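Local atomic coordinates of aerobactin synthase IucA (Klebsiella pneumoniae subsp. pneumoniae, PDB entry 5JM8), a protein that binds ATP and magnesium and probably catalyses an ATP-dependent ligation step in the assembly of the siderophore aerobactin, as an NIS synthetase. Residues A16-R25 and T60-P68; Q449-A457 and N471-L479. One frame throughout, in Å; residues are numbered along the deposited sequence.

Contact 1 closes before contact 2 opens along the chain, and the two do not touch: their centres are 32 Å apart and their nearest atoms about 14 Å. In contact 1, helix 14-26 packs on the strand 64-72 of the N-terminal antiparallel sheet and on the loop leading into it. Contact 2 joins the short strand 451-453 to the segment that opens helix 475-500. That same helix links the two regions, since its later residues Val488, Phe492 and Ala496 touch Arg25, Thr60 and His62. Both contacts lie near the bound ATP: the side chain of His62 is about 8 Å from it, and Gln449 belongs to its pocket.

Contact 1: A16-R25 and T60-P68; sequences AQCFLNSLVR and TQHHRFEFP
Gln17 drops its amide into the hollow between the backbone of His63 and the ring of Phe65. With CG anti to the backbone N (chi1 -160°) and a bend at chi2, its chain brings OE1 to within 2.6 Å of Phe65 N, a nearly straight hydrogen bond whose donor lies above the carbonyl plane. NE2 of Gln17 sits over one face of the Phe65 ring, displaced toward the rim, and donates to Asn21 OD1 at 2.7 Å. That bond fixes the neighbouring amide, and Asn21 ND2 in turn reaches His63 O at 3.0 Å, in the carbonyl plane and on a lone pair.

Leu20 is the apolar bump: its CD1 fits between the edges of Phe65 and Phe67, 3.6 Å from Phe65 CD2, while Ala16 adds its methyl beside Phe67. Helix 14-26 lies across one side of the N-terminal antiparallel sheet, the axis of segment 16-25 running at 119° to that of strand 64-66, and Phe52 of the next strand, 49-54, extends the aromatic floor under Leu20. Toward the loop end, Val24 CG1 comes obliquely against the His63 ring. Gln61 lies across Arg25, its amide turned 84° from the guanidinium; Arg25 NE donates to Gln61 OE1 at 3.1 Å, and NH2 to Thr60 O at 3.0 Å. Phe151 makes a cation-pi contact with that same guanidinium.

Contact 2: Q449-A457 and N471-L479; sequences QGSAFMPHA and NVFTREQLL
Met454 reaches across to Leu478 with the end of its side chain, though its CB sets out away from the other segment. Bends at chi2 and chi3 curl the chain back, so that CE comes to 3.6 Å from Leu478 CD2 and SD lies against Leu478 CB and CD2. The two side chains cross at about a right angle, and CE also rests near the carbonyl of Thr474, at the start of helix 475-500. Val423 and Glu417 touch both Met454 and Leu478.

Asn471 works at the other end. Its side chain runs alongside that of Phe453, pointing the same way, with the amide plane 81° from the ring, and ND2 donates to Ser451 O at 3.1 Å from above the carbonyl plane. The backbone of Asn471 takes part as well: its O accepts from Phe453 N at 3.0 Å. Phe453 O then receives Phe473 N at 2.8 Å in a nearly straight bond. Together these two bonds make a single beta bridge between Phe453 and Val472.

Between the two ends, Ala452 and Phe473 form a CH-pi contact, the methyl CB standing 3.7 Å from the ring centroid and only 6° off its normal. The opposite face of Phe473 carries Gln477 CB, which leaves the ring sandwiched. Gln477 also pairs with Thr474: Gln477 N donates to Thr474 OG1 at 3.2 Å, and Thr474 N to Gln477 OE1 at 2.9 Å. Strand 451-453, which pairs antiparallel with 422-424 and follows Gln449 of the ATP pocket, is therefore bridged to a segment that enters helix 475-500 through a capping box.

Contact 1: A16-R25 and T60-P68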
ATOM      1  N   ALA A  16       4.769  26.631 -29.975  1.00 19.05           N
ATOM      2  CA  ALA A  16       4.496  27.678 -30.946  1.00 20.60           C
ATOM      3  C   ALA A  16       3.016  28.037 -30.936  1.00 22.99           C
ATOM      4  O   ALA A  16       2.648  29.193 -31.140  1.00 25.31           O
ATOM      5  CB  ALA A  16       4.925  27.241 -32.336  1.00 20.24           C
ATOM      6  N   GLN A  17       2.171  27.043 -30.688  1.00 23.06           N
ATOM      7  CA  GLN A  17       0.728  27.249 -30.709  1.00 22.49           C
ATOM      8  C   GLN A  17       0.301  28.221 -29.610  1.00 25.49           C
ATOM      9  O   GLN A  17      -0.708  28.909 -29.743  1.00 27.38           O
ATOM     10  CB  GLN A  17      -0.007  25.920 -30.550  1.00 21.27           C
ATOM     11  CG  GLN A  17      -1.447  25.951 -31.037  1.00 21.42           C
ATOM     12  CD  GLN A  17      -1.555  26.059 -32.546  1.00 21.12           C
ATOM     13  OE1 GLN A  17      -1.045  25.210 -33.280  1.00 19.13           O
ATOM     14  NE2 GLN A  17      -2.221  27.106 -33.018  1.00 21.82           N
ATOM     15  N   CYS A  18       1.076  28.276 -28.531  1.00 26.95           N
ATOM     16  CA  CYS A  18       0.817  29.210 -27.440  1.00 25.76           C
ATOM     17  C   CYS A  18       1.089  30.637 -27.882  1.00 24.24           C
ATOM     18  O   CYS A  18       0.278  31.531 -27.654  1.00 27.21           O
ATOM     19  CB  CYS A  18       1.680  28.873 -26.226  1.00 24.94           C
ATOM     20  SG  CYS A  18       1.271  27.307 -25.423  1.00 24.85           S
ATOM     21  N   PHE A  19       2.244  30.840 -28.507  1.00 22.44           N
ATOM     22  CA  PHE A  19       2.612  32.141 -29.048  1.00 20.68           C
ATOM     23  C   PHE A  19       1.555  32.613 -30.037  1.00 22.75           C
ATOM     24  O   PHE A  19       1.083  33.747 -29.964  1.00 24.81           O
ATOM     25  CB  PHE A  19       3.989  32.066 -29.719  1.00 21.05           C
ATOM     26  CG  PHE A  19       4.418  33.344 -30.387  1.00 22.79           C
ATOM     27  CD1 PHE A  19       4.064  33.610 -31.701  1.00 24.98           C
ATOM     28  CD2 PHE A  19       5.182  34.274 -29.703  1.00 23.69           C
ATOM     29  CE1 PHE A  19       4.459  34.782 -32.315  1.00 26.04           C
ATOM     30  CE2 PHE A  19       5.582  35.449 -30.314  1.00 23.31           C
ATOM     31  CZ  PHE A  19       5.219  35.704 -31.621  1.00 27.09           C
ATOM     32  N   LEU A  20       1.169  31.720 -30.941  1.00 23.73           N
ATOM     33  CA  LEU A  20       0.261  32.067 -32.027  1.00 24.76           C
ATOM     34  C   LEU A  20      -1.184  32.245 -31.555  1.00 27.36           C
ATOM     35  O   LEU A  20      -1.833  33.225 -31.915  1.00 35.18           O
ATOM     36  CB  LEU A  20       0.324  31.002 -33.123  1.00 22.09           C
ATOM     37  CG  LEU A  20       1.683  30.859 -33.817  1.00 21.64           C
ATOM     38  CD1 LEU A  20       1.692  29.662 -34.756  1.00 22.72           C
ATOM     39  CD2 LEU A  20       2.052  32.126 -34.575  1.00 22.56           C
ATOM     40  N   ASN A  21      -1.687  31.309 -30.753  1.00 21.51           N
ATOM     41  CA  ASN A  21      -3.058  31.403 -30.246  1.00 20.47           C
ATOM     42  C   ASN A  21      -3.233  32.617 -29.345  1.00 20.73           C
ATOM     43  O   ASN A  21      -4.274  33.276 -29.367  1.00 21.07           O
ATOM     44  CB  ASN A  21      -3.449  30.139 -29.478  1.00 21.12           C
ATOM     45  CG  ASN A  21      -3.686  28.951 -30.390  1.00 25.07           C
ATOM     46  OD1 ASN A  21      -3.467  29.026 -31.599  1.00 29.86           O
ATOM     47  ND2 ASN A  21      -4.127  27.840 -29.809  1.00 22.93           N
ATOM     48  N   SER A  22      -2.211  32.902 -28.546  1.00 20.33           N
ATOM     49  CA  SER A  22      -2.210  34.090 -27.707  1.00 24.41           C
ATOM     50  C   SER A  22      -2.339  35.338 -28.581  1.00 28.27           C
ATOM     51  O   SER A  22      -3.116  36.244 -28.277  1.00 31.64           O
ATOM     52  CB  SER A  22      -0.937  34.156 -26.861  1.00 28.84           C
ATOM     53  OG  SER A  22      -0.989  35.236 -25.952  1.00 35.25           O
ATOM     54  N   LEU A  23      -1.585  35.366 -29.676  1.00 28.45           N
ATOM     55  CA  LEU A  23      -1.620  36.483 -30.616  1.00 25.15           C
ATOM     56  C   LEU A  23      -2.974  36.603 -31.320  1.00 27.87           C
ATOM     57  O   LEU A  23      -3.542  37.691 -31.403  1.00 31.26           O
ATOM     58  CB  LEU A  23      -0.507  36.328 -31.656  1.00 23.28           C
ATOM     59  CG  LEU A  23      -0.434  37.386 -32.763  1.00 27.19           C
ATOM     60  CD1 LEU A  23      -0.111  38.759 -32.192  1.00 28.99           C
ATOM     61  CD2 LEU A  23       0.592  36.986 -33.810  1.00 24.55           C
ATOM     62  N   VAL A  24      -3.481  35.484 -31.828  1.00 26.98           N
ATOM     63  CA  VAL A  24      -4.733  35.470 -32.582  1.00 29.08           C
ATOM     64  C   VAL A  24      -5.915  35.968 -31.747  1.00 32.74           C
ATOM     65  O   VAL A  24      -6.856  36.559 -32.277  1.00 37.47           O
ATOM     66  CB  VAL A  24      -5.037  34.048 -33.110  1.00 27.40           C
ATOM     67  CG1 VAL A  24      -6.469  33.941 -33.623  1.00 31.10           C
ATOM     68  CG2 VAL A  24      -4.059  33.677 -34.207  1.00 23.03           C
ATOM     69  N   ARG A  25      -5.872  35.716 -30.444  1.00 30.94           N
ATOM     70  CA  ARG A  25      -6.936  36.155 -29.550  1.00 27.44           C
ATOM     71  C   ARG A  25      -6.904  37.667 -29.326  1.00 28.79           C
ATOM     72  O   ARG A  25      -7.949  38.300 -29.178  1.00 29.67           O
ATOM     73  CB  ARG A  25      -6.832  35.432 -28.205  1.00 24.13           C
ATOM     74  CG  ARG A  25      -7.749  35.991 -27.122  1.00 24.37           C
ATOM     75  CD  ARG A  25      -7.650  35.192 -25.838  1.00 26.28           C
ATOM     76  NE  ARG A  25      -8.339  33.910 -25.937  1.00 28.06           N
ATOM     77  CZ  ARG A  25      -8.396  33.014 -24.956  1.00 25.01           C
ATOM     78  NH1 ARG A  25      -7.798  33.255 -23.798  1.00 22.67           N
ATOM     79  NH2 ARG A  25      -9.048  31.875 -25.137  1.00 24.43           N
ATOM     80  N   THR A  60     -12.894  29.433 -29.337  1.00 25.21           N
ATOM     81  CA  THR A  60     -12.278  29.969 -28.130  1.00 23.57           C
ATOM     82  C   THR A  60     -10.772  30.100 -28.336  1.00 27.43           C
ATOM     83  O   THR A  60     -10.009  30.192 -27.378  1.00 32.78           O
ATOM     84  CB  THR A  60     -12.565  29.080 -26.906  1.00 19.66           C
ATOM     85  OG1 THR A  60     -12.253  27.716 -27.216  1.00 21.82           O
ATOM     86  CG2 THR A  60     -14.028  29.182 -26.511  1.00 18.70           C
ATOM     87  N   GLN A  61     -10.363  30.110 -29.602  1.00 28.12           N
ATOM     88  CA  GLN A  61      -8.972  30.336 -29.995  1.00 22.99           C
ATOM     89  C   GLN A  61      -7.995  29.260 -29.503  1.00 19.74           C
ATOM     90  O   GLN A  61      -6.782  29.475 -29.514  1.00 19.54           O
ATOM     91  CB  GLN A  61      -8.503  31.709 -29.506  1.00 21.87           C
ATOM     92  CG  GLN A  61      -9.241  32.883 -30.141  1.00 24.61           C
ATOM     93  CD  GLN A  61     -10.451  33.345 -29.345  1.00 26.16           C
ATOM     94  OE1 GLN A  61     -10.420  33.410 -28.116  1.00 29.02           O
ATOM     95  NE2 GLN A  61     -11.522  33.685 -30.052  1.00 24.17           N
ATOM     96  N   HIS A  62      -8.512  28.113 -29.072  1.00 19.26           N
ATOM     97  CA  HIS A  62      -7.662  26.952 -28.817  1.00 18.47           C
ATOM     98  C   HIS A  62      -7.370  26.242 -30.140  1.00 20.22           C
ATOM     99  O   HIS A  62      -7.724  25.076 -30.318  1.00 23.29           O
ATOM    100  CB  HIS A  62      -8.319  25.976 -27.832  1.00 17.79           C
ATOM    101  CG  HIS A  62      -8.441  26.503 -26.434  1.00 19.83           C
ATOM    102  ND1 HIS A  62      -9.522  27.247 -26.009  1.00 21.50           N
ATOM    103  CD2 HIS A  62      -7.627  26.378 -25.359  1.00 17.65           C
ATOM    104  CE1 HIS A  62      -9.363  27.564 -24.736  1.00 20.58           C
ATOM    105  NE2 HIS A  62      -8.222  27.049 -24.317  1.00 18.88           N
ATOM    106  N   HIS A  63      -6.732  26.950 -31.067  1.00 18.67           N
ATOM    107  CA  HIS A  63      -6.473  26.415 -32.401  1.00 21.08           C
ATOM    108  C   HIS A  63      -5.346  25.392 -32.411  1.00 21.36           C
ATOM    109  O   HIS A  63      -4.475  25.400 -31.540  1.00 18.29           O
ATOM    110  CB  HIS A  63      -6.120  27.541 -33.378  1.00 26.14           C
ATOM    111  CG  HIS A  63      -7.142  28.630 -33.447  1.00 28.06           C
ATOM    112  ND1 HIS A  63      -8.423  28.421 -33.910  1.00 26.57           N
ATOM    113  CD2 HIS A  63      -7.069  29.941 -33.120  1.00 27.26           C
ATOM    114  CE1 HIS A  63      -9.098  29.554 -33.857  1.00 25.61           C
ATOM    115  NE2 HIS A  63      -8.299  30.494 -33.383  1.00 25.89           N
ATOM    116  N   ARG A  64      -5.373  24.521 -33.416  1.00 20.76           N
ATOM    117  CA  ARG A  64      -4.276  23.604 -33.685  1.00 21.39           C
ATOM    118  C   ARG A  64      -3.797  23.821 -35.117  1.00 21.17           C
ATOM    119  O   ARG A  64      -4.522  23.536 -36.073  1.00 20.94           O
ATOM    120  CB  ARG A  64      -4.707  22.148 -33.472  1.00 22.19           C
ATOM    121  CG  ARG A  64      -3.571  21.139 -33.639  1.00 22.60           C
ATOM    122  CD  ARG A  64      -3.989  19.708 -33.296  1.00 23.69           C
ATOM    123  NE  ARG A  64      -4.978  19.170 -34.233  1.00 26.38           N
ATOM    124  CZ  ARG A  64      -6.287  19.091 -33.999  1.00 29.84           C
ATOM    125  NH1 ARG A  64      -7.088  18.584 -34.927  1.00 35.19           N
ATOM    126  NH2 ARG A  64      -6.805  19.508 -32.847  1.00 29.06           N
ATOM    127  N   PHE A  65      -2.583  24.347 -35.255  1.00 19.74           N
ATOM    128  CA  PHE A  65      -1.976  24.555 -36.563  1.00 21.09           C
ATOM    129  C   PHE A  65      -1.086  23.379 -36.951  1.00 26.54           C
ATOM    130  O   PHE A  65      -0.410  22.786 -36.106  1.00 27.19           O
ATOM    131  CB  PHE A  65      -1.146  25.847 -36.583  1.00 22.18           C
ATOM    132  CG  PHE A  65      -1.955  27.105 -36.416  1.00 21.23           C
ATOM    133  CD1 PHE A  65      -3.322  27.120 -36.646  1.00 25.18           C
ATOM    134  CD2 PHE A  65      -1.337  28.283 -36.031  1.00 24.46           C
ATOM    135  CE1 PHE A  65      -4.053  28.284 -36.487  1.00 21.64           C
ATOM    136  CE2 PHE A  65      -2.062  29.447 -35.873  1.00 22.52           C
ATOM    137  CZ  PHE A  65      -3.421  29.448 -36.101  1.00 21.89           C
ATOM    138  N   GLU A  66      -1.096  23.049 -38.239  1.00 32.30           N
ATOM    139  CA  GLU A  66      -0.171  22.076 -38.803  1.00 35.12           C
ATOM    140  C   GLU A  66       1.051  22.812 -39.345  1.00 36.42           C
ATOM    141  O   GLU A  66       0.920  23.769 -40.107  1.00 41.18           O
ATOM    142  CB  GLU A  66      -0.851  21.257 -39.903  1.00 38.92           C
ATOM    143  CG  GLU A  66       0.058  20.241 -40.575  1.00 46.98           C
ATOM    144  CD  GLU A  66      -0.678  19.367 -41.574  1.00 56.33           C
ATOM    145  OE1 GLU A  66      -1.927  19.433 -41.623  1.00 59.98           O
ATOM    146  OE2 GLU A  66      -0.008  18.614 -42.313  1.00 60.61           O
ATOM    147  N   PHE A  67       2.234  22.364 -38.939  1.00 35.57           N
ATOM    148  CA  PHE A  67       3.481  23.042 -39.280  1.00 34.84           C
ATOM    149  C   PHE A  67       4.276  22.222 -40.293  1.00 36.99           C
ATOM    150  O   PHE A  67       4.031  21.025 -40.447  1.00 36.81           O
ATOM    151  CB  PHE A  67       4.292  23.290 -38.007  1.00 33.55           C
ATOM    152  CG  PHE A  67       3.625  24.234 -37.046  1.00 34.20           C
ATOM    153  CD1 PHE A  67       3.686  25.605 -37.242  1.00 35.40           C
ATOM    154  CD2 PHE A  67       2.926  23.750 -35.952  1.00 31.83           C
ATOM    155  CE1 PHE A  67       3.070  26.474 -36.362  1.00 32.64           C
ATOM    156  CE2 PHE A  67       2.308  24.615 -35.069  1.00 29.50           C
ATOM    157  CZ  PHE A  67       2.381  25.978 -35.274  1.00 29.52           C
ATOM    158  N   PRO A  68       5.238  22.856 -40.987  1.00 40.10           N
ATOM    159  CA  PRO A  68       5.703  24.246 -40.877  1.00 42.53           C
ATOM    160  C   PRO A  68       4.745  25.288 -41.445  1.00 44.60           C
ATOM    161  O   PRO A  68       3.870  24.973 -42.255  1.00 46.63           O
ATOM    162  CB  PRO A  68       7.007  24.238 -41.681  1.00 42.44           C
ATOM    163  CG  PRO A  68       6.816  23.167 -42.683  1.00 42.16           C
ATOM    164  CD  PRO A  68       6.015  22.105 -41.989  1.00 41.19           C
TER

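Contact 2: Q449-A457 and N471-L479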
ATOM      1  N   GLN A 449      -3.927  34.040  -2.466  1.00 26.23           N
ATOM      2  CA  GLN A 449      -3.491  35.346  -2.945  1.00 30.04           C
ATOM      3  C   GLN A 449      -4.520  35.925  -3.914  1.00 32.00           C
ATOM      4  O   GLN A 449      -4.552  37.133  -4.154  1.00 35.98           O
ATOM      5  CB  GLN A 449      -2.123  35.234  -3.623  1.00 30.58           C
ATOM      6  CG  GLN A 449      -1.497  36.561  -4.022  1.00 29.72           C
ATOM      7  CD  GLN A 449      -0.107  36.394  -4.609  1.00 25.75           C
ATOM      8  OE1 GLN A 449       0.456  35.299  -4.602  1.00 21.15           O
ATOM      9  NE2 GLN A 449       0.452  37.483  -5.121  1.00 26.99           N
ATOM     10  N   GLY A 450      -5.362  35.050  -4.460  1.00 29.31           N
ATOM     11  CA  GLY A 450      -6.402  35.446  -5.394  1.00 25.54           C
ATOM     12  C   GLY A 450      -7.767  35.543  -4.736  1.00 23.20           C
ATOM     13  O   GLY A 450      -8.797  35.417  -5.404  1.00 22.90           O
ATOM     14  N   SER A 451      -7.773  35.755  -3.423  1.00 21.13           N
ATOM     15  CA  SER A 451      -9.013  35.961  -2.686  1.00 21.56           C
ATOM     16  C   SER A 451      -9.319  37.449  -2.581  1.00 28.31           C
ATOM     17  O   SER A 451      -8.424  38.260  -2.334  1.00 25.78           O
ATOM     18  CB  SER A 451      -8.929  35.344  -1.289  1.00 24.49           C
ATOM     19  OG  SER A 451      -7.922  35.967  -0.512  1.00 24.82           O
ATOM     20  N   ALA A 452     -10.586  37.798  -2.776  1.00 23.03           N
ATOM     21  CA  ALA A 452     -11.034  39.177  -2.650  1.00 24.68           C
ATOM     22  C   ALA A 452     -12.478  39.203  -2.171  1.00 27.62           C
ATOM     23  O   ALA A 452     -13.171  38.184  -2.212  1.00 29.11           O
ATOM     24  CB  ALA A 452     -10.894  39.906  -3.971  1.00 25.16           C
ATOM     25  N   PHE A 453     -12.929  40.369  -1.720  1.00 27.54           N
ATOM     26  CA  PHE A 453     -14.249  40.493  -1.116  1.00 27.16           C
ATOM     27  C   PHE A 453     -15.061  41.621  -1.742  1.00 29.08           C
ATOM     28  O   PHE A 453     -14.540  42.700  -2.021  1.00 29.18           O
ATOM     29  CB  PHE A 453     -14.112  40.713   0.391  1.00 28.74           C
ATOM     30  CG  PHE A 453     -13.311  39.646   1.082  1.00 29.55           C
ATOM     31  CD1 PHE A 453     -13.893  38.437   1.424  1.00 30.43           C
ATOM     32  CD2 PHE A 453     -11.972  39.848   1.381  1.00 28.04           C
ATOM     33  CE1 PHE A 453     -13.157  37.450   2.057  1.00 29.19           C
ATOM     34  CE2 PHE A 453     -11.232  38.863   2.015  1.00 26.41           C
ATOM     35  CZ  PHE A 453     -11.826  37.664   2.352  1.00 27.55           C
ATOM     36  N   MET A 454     -16.341  41.346  -1.965  1.00 28.55           N
ATOM     37  CA  MET A 454     -17.261  42.330  -2.510  1.00 27.99           C
ATOM     38  C   MET A 454     -17.771  43.221  -1.387  1.00 31.85           C
ATOM     39  O   MET A 454     -17.601  42.897  -0.212  1.00 31.52           O
ATOM     40  CB  MET A 454     -18.427  41.637  -3.218  1.00 27.49           C
ATOM     41  CG  MET A 454     -17.993  40.732  -4.354  1.00 26.34           C
ATOM     42  SD  MET A 454     -16.997  41.601  -5.571  1.00 26.53           S
ATOM     43  CE  MET A 454     -18.178  42.809  -6.172  1.00 27.72           C
ATOM     44  N   PRO A 455     -18.386  44.357  -1.745  1.00 32.75           N
ATOM     45  CA  PRO A 455     -18.937  45.259  -0.730  1.00 34.07           C
ATOM     46  C   PRO A 455     -19.930  44.573   0.206  1.00 32.12           C
ATOM     47  O   PRO A 455     -19.979  44.914   1.386  1.00 33.08           O
ATOM     48  CB  PRO A 455     -19.629  46.339  -1.566  1.00 38.44           C
ATOM     49  CG  PRO A 455     -18.870  46.359  -2.844  1.00 38.92           C
ATOM     50  CD  PRO A 455     -18.483  44.933  -3.099  1.00 34.69           C
ATOM     51  N   HIS A 456     -20.694  43.613  -0.311  1.00 30.76           N
ATOM     52  CA  HIS A 456     -21.733  42.960   0.482  1.00 30.77           C
ATOM     53  C   HIS A 456     -21.177  41.819   1.337  1.00 29.89           C
ATOM     54  O   HIS A 456     -21.936  41.041   1.917  1.00 29.66           O
ATOM     55  CB  HIS A 456     -22.862  42.450  -0.424  1.00 30.37           C
ATOM     56  CG  HIS A 456     -22.410  41.530  -1.516  1.00 29.06           C
ATOM     57  ND1 HIS A 456     -21.856  41.985  -2.694  1.00 28.93           N
ATOM     58  CD2 HIS A 456     -22.459  40.181  -1.620  1.00 27.90           C
ATOM     59  CE1 HIS A 456     -21.570  40.955  -3.470  1.00 27.75           C
ATOM     60  NE2 HIS A 456     -21.926  39.848  -2.842  1.00 27.11           N
ATOM     61  N   ALA A 457     -19.852  41.729   1.413  1.00 29.45           N
ATOM     62  CA  ALA A 457     -19.190  40.853   2.374  1.00 28.87           C
ATOM     63  C   ALA A 457     -18.719  41.662   3.578  1.00 32.39           C
ATOM     64  O   ALA A 457     -18.187  41.109   4.540  1.00 30.46           O
ATOM     65  CB  ALA A 457     -18.013  40.136   1.725  1.00 28.63           C
ATOM     66  N   ASN A 471      -7.755  43.695   0.019  1.00 28.33           N
ATOM     67  CA  ASN A 471      -8.277  42.910  -1.095  1.00 28.32           C
ATOM     68  C   ASN A 471      -9.801  42.991  -1.154  1.00 30.19           C
ATOM     69  O   ASN A 471     -10.497  41.977  -1.118  1.00 29.95           O
ATOM     70  CB  ASN A 471      -7.813  41.449  -1.002  1.00 26.10           C
ATOM     71  CG  ASN A 471      -8.010  40.852   0.377  1.00 26.08           C
ATOM     72  OD1 ASN A 471      -8.094  41.572   1.370  1.00 27.04           O
ATOM     73  ND2 ASN A 471      -8.068  39.527   0.446  1.00 25.05           N
ATOM     74  N   VAL A 472     -10.307  44.220  -1.231  1.00 34.38           N
ATOM     75  CA  VAL A 472     -11.717  44.469  -1.506  1.00 33.46           C
ATOM     76  C   VAL A 472     -11.871  44.864  -2.969  1.00 34.92           C
ATOM     77  O   VAL A 472     -11.064  45.626  -3.501  1.00 34.51           O
ATOM     78  CB  VAL A 472     -12.310  45.582  -0.610  1.00 30.44           C
ATOM     79  CG1 VAL A 472     -12.489  45.084   0.818  1.00 30.53           C
ATOM     80  CG2 VAL A 472     -11.441  46.839  -0.642  1.00 31.46           C
ATOM     81  N   PHE A 473     -12.908  44.337  -3.613  1.00 34.77           N
ATOM     82  CA  PHE A 473     -13.144  44.585  -5.034  1.00 34.10           C
ATOM     83  C   PHE A 473     -14.392  45.418  -5.281  1.00 36.37           C
ATOM     84  O   PHE A 473     -15.411  45.252  -4.612  1.00 41.90           O
ATOM     85  CB  PHE A 473     -13.270  43.260  -5.796  1.00 31.89           C
ATOM     86  CG  PHE A 473     -11.968  42.735  -6.345  1.00 34.58           C
ATOM     87  CD1 PHE A 473     -10.747  43.232  -5.908  1.00 38.41           C
ATOM     88  CD2 PHE A 473     -11.970  41.740  -7.304  1.00 35.31           C
ATOM     89  CE1 PHE A 473      -9.557  42.741  -6.419  1.00 40.04           C
ATOM     90  CE2 PHE A 473     -10.786  41.245  -7.818  1.00 37.11           C
ATOM     91  CZ  PHE A 473      -9.578  41.748  -7.377  1.00 39.27           C
ATOM     92  N   THR A 474     -14.300  46.316  -6.253  1.00 34.53           N
ATOM     93  CA  THR A 474     -15.467  47.027  -6.741  1.00 30.73           C
ATOM     94  C   THR A 474     -16.237  46.110  -7.678  1.00 33.72           C
ATOM     95  O   THR A 474     -15.765  45.032  -8.040  1.00 29.20           O
ATOM     96  CB  THR A 474     -15.091  48.315  -7.488  1.00 34.25           C
ATOM     97  OG1 THR A 474     -14.361  47.986  -8.676  1.00 34.34           O
ATOM     98  CG2 THR A 474     -14.250  49.227  -6.605  1.00 38.13           C
ATOM     99  N   ARG A 475     -17.427  46.550  -8.066  1.00 34.89           N
ATOM    100  CA  ARG A 475     -18.242  45.822  -9.024  1.00 33.16           C
ATOM    101  C   ARG A 475     -17.500  45.659 -10.347  1.00 33.44           C
ATOM    102  O   ARG A 475     -17.396  44.556 -10.875  1.00 35.39           O
ATOM    103  CB  ARG A 475     -19.566  46.551  -9.237  1.00 34.19           C
ATOM    104  CG  ARG A 475     -20.555  45.820 -10.116  1.00 34.84           C
ATOM    105  CD  ARG A 475     -21.881  46.564 -10.162  1.00 38.49           C
ATOM    106  NE  ARG A 475     -22.840  45.950 -11.077  1.00 40.02           N
ATOM    107  CZ  ARG A 475     -22.913  46.211 -12.379  1.00 39.63           C
ATOM    108  NH1 ARG A 475     -22.078  47.076 -12.940  1.00 36.56           N
ATOM    109  NH2 ARG A 475     -23.824  45.600 -13.124  1.00 41.93           N
ATOM    110  N   GLU A 476     -16.966  46.759 -10.867  1.00 33.16           N
ATOM    111  CA  GLU A 476     -16.292  46.744 -12.162  1.00 35.31           C
ATOM    112  C   GLU A 476     -15.063  45.830 -12.166  1.00 37.90           C
ATOM    113  O   GLU A 476     -14.778  45.172 -13.168  1.00 39.70           O
ATOM    114  CB  GLU A 476     -15.883  48.165 -12.557  1.00 37.25           C
ATOM    115  CG  GLU A 476     -17.035  49.165 -12.582  1.00 41.69           C
ATOM    116  CD  GLU A 476     -18.247  48.667 -13.358  1.00 45.80           C
ATOM    117  OE1 GLU A 476     -18.068  47.959 -14.374  1.00 49.62           O
ATOM    118  OE2 GLU A 476     -19.385  48.983 -12.947  1.00 45.05           O
ATOM    119  N   GLN A 477     -14.342  45.794 -11.048  1.00 38.36           N
ATOM    120  CA  GLN A 477     -13.191  44.906 -10.904  1.00 34.34           C
ATOM    121  C   GLN A 477     -13.618  43.451 -11.020  1.00 32.36           C
ATOM    122  O   GLN A 477     -12.957  42.650 -11.683  1.00 35.47           O
ATOM    123  CB  GLN A 477     -12.490  45.134  -9.562  1.00 32.13           C
ATOM    124  CG  GLN A 477     -11.506  46.291  -9.558  1.00 33.60           C
ATOM    125  CD  GLN A 477     -10.897  46.535  -8.191  1.00 37.06           C
ATOM    126  OE1 GLN A 477     -11.611  46.696  -7.201  1.00 44.10           O
ATOM    127  NE2 GLN A 477      -9.568  46.569  -8.131  1.00 32.73           N
ATOM    128  N   LEU A 478     -14.727  43.118 -10.368  1.00 28.98           N
ATOM    129  CA  LEU A 478     -15.246  41.759 -10.378  1.00 29.09           C
ATOM    130  C   LEU A 478     -15.606  41.317 -11.791  1.00 30.84           C
ATOM    131  O   LEU A 478     -15.243  40.222 -12.220  1.00 30.93           O
ATOM    132  CB  LEU A 478     -16.471  41.652  -9.469  1.00 26.34           C
ATOM    133  CG  LEU A 478     -17.195  40.305  -9.499  1.00 26.42           C
ATOM    134  CD1 LEU A 478     -16.330  39.227  -8.866  1.00 26.16           C
ATOM    135  CD2 LEU A 478     -18.536  40.402  -8.802  1.00 25.93           C
ATOM    136  N   LEU A 479     -16.323  42.175 -12.508  1.00 25.86           N
ATOM    137  CA  LEU A 479     -16.811  41.841 -13.841  1.00 35.98           C
ATOM    138  C   LEU A 479     -15.679  41.734 -14.857  1.00 36.59           C
ATOM    139  O   LEU A 479     -15.833  41.103 -15.902  1.00 41.21           O
ATOM    140  CB  LEU A 479     -17.831  42.881 -14.311  1.00 33.34           C
ATOM    141  CG  LEU A 479     -19.276  42.674 -13.846  1.00 31.83           C
ATOM    142  CD1 LEU A 479     -19.400  42.743 -12.334  1.00 32.06           C
ATOM    143  CD2 LEU A 479     -20.189  43.697 -14.503  1.00 31.51           C
TER